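Long-range contact in aminoglycoside N(3)-acetyltransferase (Enterobacter cloacae, PDB 6NP3), which probably confers resistance to gentamicin and related antibiotics by transferring the acetyl group of acetyl-CoA to the 3-amino group of their 2-deoxystreptamine ring: residues A[228-233]-A[247-252]. Sequence-based numbering, arbitrary orientation. Where two conformers were deposited one is given.
Sequences RDYLAR and RLIDAA
Tyr230 and Leu231, neighbours on helix 222-233, reach across to Ile249 on strand 244-250, with Arg247 extending the strand's side of the contact. Tyr230 and Ile249 run past each other in opposite directions, and ring atom CE2 of Tyr230 meets CG2 of Ile249 obliquely at 4.1 Å. With CG anti to the backbone N (chi1 179°), the Tyr230 ring extends from the helix to bring its hydroxyl near the end of the strand. There a water lying in the ring plane donates to Tyr230 OH (2.7 Å) and accepts from Asp250 N (2.8 Å), bridging helix and strand. The hydroxyl also bonds to Asp253 OD2, while Asp250 OD2 caps Asp253 N; the phenol thus joins the polar network at the start of helix 251-265. Phe257 of that helix packs edge-to-face with Tyr230.

The two methyls of Leu231 divide their contacts: CD2 meets CD1 of Ile249 at 4.2 Å, and CD1 meets CD of Arg247 at the same distance. The side chains of Leu231 and Arg247 cross at about a right angle; past the touching CD, a bend at chi3 (-59°) turns the arginine's guanidinium end aside, and its NH2 bonds to Ser159 OG on strand 156-160. In this antibiotic N-acetyltransferase fold, helix 222-233 packs by apolar side chains and one bridging water against a strand of the mixed central sheet, residues 228-233 running nearly perpendicular (99°) to residues 247-250, close to the point where the strand ends and Asp250 N-caps helix 251-265.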
ATOM      1  N   ARG A 228      -9.704 -11.907  -5.944  1.00 18.28           N
ATOM      2  CA  ARG A 228      -9.837 -13.299  -6.368  1.00 20.51           C
ATOM      3  C   ARG A 228     -10.707 -13.411  -7.613  1.00 19.10           C
ATOM      4  O   ARG A 228     -10.371 -14.141  -8.555  1.00 19.96           O
ATOM      5  CB  ARG A 228     -10.462 -14.153  -5.261  1.00 24.66           C
ATOM      6  CG  ARG A 228      -9.550 -14.618  -4.174  1.00 30.74           C
ATOM      7  CD  ARG A 228     -10.249 -15.570  -3.193  1.00 36.51           C
ATOM      8  NE  ARG A 228      -9.472 -15.678  -1.959  1.00 40.97           N
ATOM      9  CZ  ARG A 228      -8.318 -16.328  -1.864  1.00 44.42           C
ATOM     10  NH1 ARG A 228      -7.808 -16.936  -2.923  1.00 45.72           N
ATOM     11  NH2 ARG A 228      -7.670 -16.370  -0.709  1.00 45.77           N
ATOM     12  N   ASP A 229     -11.862 -12.741  -7.612  0.52 19.51           N
ATOM     13  CA  ASP A 229     -12.729 -12.738  -8.786  0.52 19.65           C
ATOM     14  C   ASP A 229     -11.979 -12.196  -9.994  0.52 18.17           C
ATOM     15  O   ASP A 229     -11.926 -12.842 -11.048  0.52 18.42           O
ATOM     16  CB  ASP A 229     -13.991 -11.914  -8.509  0.52 21.06           C
ATOM     17  CG  ASP A 229     -15.240 -12.770  -8.384  0.52 23.74           C
ATOM     18  OD1 ASP A 229     -15.184 -13.988  -8.633  0.52 26.30           O
ATOM     19  OD2 ASP A 229     -16.303 -12.221  -8.040  0.52 22.55           O
ATOM     20  N   TYR A 230     -11.302 -11.058  -9.818  1.00 17.17           N
ATOM     21  CA  TYR A 230     -10.615 -10.413 -10.936  1.00 16.15           C
ATOM     22  C   TYR A 230      -9.587 -11.349 -11.539  1.00 15.49           C
ATOM     23  O   TYR A 230      -9.503 -11.492 -12.762  1.00 16.27           O
ATOM     24  CB  TYR A 230      -9.939  -9.132 -10.460  1.00 15.23           C
ATOM     25  CG  TYR A 230      -9.180  -8.382 -11.505  1.00 14.27           C
ATOM     26  CD1 TYR A 230      -9.821  -7.516 -12.331  1.00 14.32           C
ATOM     27  CD2 TYR A 230      -7.804  -8.535 -11.653  1.00 14.71           C
ATOM     28  CE1 TYR A 230      -9.113  -6.773 -13.266  1.00 14.48           C
ATOM     29  CE2 TYR A 230      -7.101  -7.831 -12.594  1.00 14.56           C
ATOM     30  CZ  TYR A 230      -7.757  -6.958 -13.397  1.00 14.01           C
ATOM     31  OH  TYR A 230      -7.012  -6.249 -14.309  1.00 15.21           O
ATOM     32  N   LEU A 231      -8.804 -11.995 -10.688  1.00 16.23           N
ATOM     33  CA  LEU A 231      -7.746 -12.857 -11.181  1.00 17.14           C
ATOM     34  C   LEU A 231      -8.297 -14.107 -11.842  1.00 17.97           C
ATOM     35  O   LEU A 231      -7.626 -14.686 -12.700  1.00 19.63           O
ATOM     36  CB  LEU A 231      -6.799 -13.216 -10.042  1.00 19.15           C
ATOM     37  CG  LEU A 231      -5.988 -12.022  -9.528  1.00 20.59           C
ATOM     38  CD1 LEU A 231      -5.212 -12.399  -8.268  1.00 23.04           C
ATOM     39  CD2 LEU A 231      -5.020 -11.502 -10.586  1.00 20.26           C
ATOM     40  N   ALA A 232      -9.512 -14.511 -11.507  1.00 17.65           N
ATOM     41  CA  ALA A 232     -10.132 -15.637 -12.189  1.00 18.57           C
ATOM     42  C   ALA A 232     -10.693 -15.254 -13.541  1.00 18.19           C
ATOM     43  O   ALA A 232     -11.044 -16.152 -14.315  1.00 19.14           O
ATOM     44  CB  ALA A 232     -11.285 -16.184 -11.342  1.00 21.18           C
ATOM     45  N   ARG A 233     -10.803 -13.953 -13.836  1.00 18.32           N
ATOM     46  CA  ARG A 233     -11.533 -13.460 -14.987  1.00 19.24           C
ATOM     47  C   ARG A 233     -10.695 -12.652 -15.963  1.00 18.23           C
ATOM     48  O   ARG A 233     -11.258 -12.146 -16.937  1.00 20.65           O
ATOM     49  CB  ARG A 233     -12.679 -12.552 -14.515  1.00 20.96           C
ATOM     50  CG  ARG A 233     -13.826 -13.301 -13.864  1.00 22.99           C
ATOM     51  CD  ARG A 233     -14.802 -12.325 -13.227  1.00 25.71           C
ATOM     52  NE  ARG A 233     -15.964 -12.987 -12.634  1.00 27.88           N
ATOM     53  CZ  ARG A 233     -17.187 -12.953 -13.153  1.00 29.36           C
ATOM     54  NH1 ARG A 233     -17.422 -12.282 -14.270  1.00 31.18           N
ATOM     55  NH2 ARG A 233     -18.178 -13.586 -12.543  1.00 30.88           N
ATOM     56  N   ARG A 247       2.607 -11.728 -10.057  1.00 15.72           N
ATOM     57  CA  ARG A 247       1.645 -11.219 -11.013  1.00 16.47           C
ATOM     58  C   ARG A 247       1.863  -9.725 -11.175  1.00 14.48           C
ATOM     59  O   ARG A 247       2.217  -9.037 -10.220  1.00 14.98           O
ATOM     60  CB  ARG A 247       0.206 -11.363 -10.468  1.00 20.91           C
ATOM     61  CG  ARG A 247      -0.324 -12.789 -10.422  1.00 24.50           C
ATOM     62  CD  ARG A 247      -1.194 -13.025  -9.178  1.00 28.27           C
ATOM     63  NE  ARG A 247      -0.417 -12.772  -7.972  1.00 32.21           N
ATOM     64  CZ  ARG A 247       0.282 -13.693  -7.322  1.00 33.39           C
ATOM     65  NH1 ARG A 247       0.289 -14.949  -7.738  1.00 35.08           N
ATOM     66  NH2 ARG A 247       0.975 -13.355  -6.251  1.00 32.95           N
ATOM     67  N   LEU A 248       1.586  -9.215 -12.369  1.00 13.99           N
ATOM     68  CA  LEU A 248       1.706  -7.788 -12.663  1.00 13.20           C
ATOM     69  C   LEU A 248       0.361  -7.303 -13.177  1.00 13.27           C
ATOM     70  O   LEU A 248      -0.084  -7.692 -14.258  1.00 15.38           O
ATOM     71  CB  LEU A 248       2.833  -7.541 -13.658  1.00 14.08           C
ATOM     72  CG  LEU A 248       3.232  -6.094 -13.860  1.00 14.28           C
ATOM     73  CD1 LEU A 248       3.748  -5.445 -12.585  1.00 14.20           C
ATOM     74  CD2 LEU A 248       4.313  -6.026 -14.924  1.00 16.07           C
ATOM     75  N   ILE A 249      -0.296  -6.479 -12.373  1.00 13.01           N
ATOM     76  CA  ILE A 249      -1.702  -6.132 -12.544  1.00 12.83           C
ATOM     77  C   ILE A 249      -1.838  -4.669 -12.932  1.00 12.50           C
ATOM     78  O   ILE A 249      -1.190  -3.798 -12.335  1.00 12.75           O
ATOM     79  CB  ILE A 249      -2.426  -6.365 -11.200  1.00 14.04           C
ATOM     80  CG1 ILE A 249      -2.422  -7.847 -10.836  1.00 15.15           C
ATOM     81  CG2 ILE A 249      -3.851  -5.826 -11.226  1.00 14.74           C
ATOM     82  CD1 ILE A 249      -2.755  -8.145  -9.405  1.00 16.99           C
ATOM     83  N   ASP A 250      -2.682  -4.379 -13.924  0.61 12.84           N
ATOM     84  CA  ASP A 250      -3.008  -2.996 -14.244  0.61 13.25           C
ATOM     85  C   ASP A 250      -3.894  -2.435 -13.131  0.61 12.34           C
ATOM     86  O   ASP A 250      -5.003  -2.935 -12.882  0.61 12.76           O
ATOM     87  CB  ASP A 250      -3.708  -2.891 -15.601  0.61 14.63           C
ATOM     88  CG  ASP A 250      -3.992  -1.456 -15.977  0.61 16.30           C
ATOM     89  OD1 ASP A 250      -3.104  -0.801 -16.540  0.61 20.27           O
ATOM     90  OD2 ASP A 250      -5.055  -0.904 -15.680  0.61 15.61           O
ATOM     91  N   ALA A 251      -3.410  -1.398 -12.446  1.00 11.73           N
ATOM     92  CA  ALA A 251      -4.082  -0.915 -11.244  1.00 11.84           C
ATOM     93  C   ALA A 251      -5.407  -0.255 -11.578  1.00 11.35           C
ATOM     94  O   ALA A 251      -6.416  -0.475 -10.899  1.00 11.90           O
ATOM     95  CB  ALA A 251      -3.190   0.070 -10.490  1.00 12.25           C
ATOM     96  N   ALA A 252      -5.426   0.599 -12.597  1.00 11.79           N
ATOM     97  CA  ALA A 252      -6.678   1.243 -12.962  1.00 12.97           C
ATOM     98  C   ALA A 252      -7.734   0.210 -13.323  1.00 12.84           C
ATOM     99  O   ALA A 252      -8.914   0.368 -12.987  1.00 13.45           O
ATOM    100  CB  ALA A 252      -6.457   2.217 -14.116  1.00 13.97           C
TER
HETATM  101  O   HOH W   1      -4.345  -6.447 -14.800  1.00 16.33           O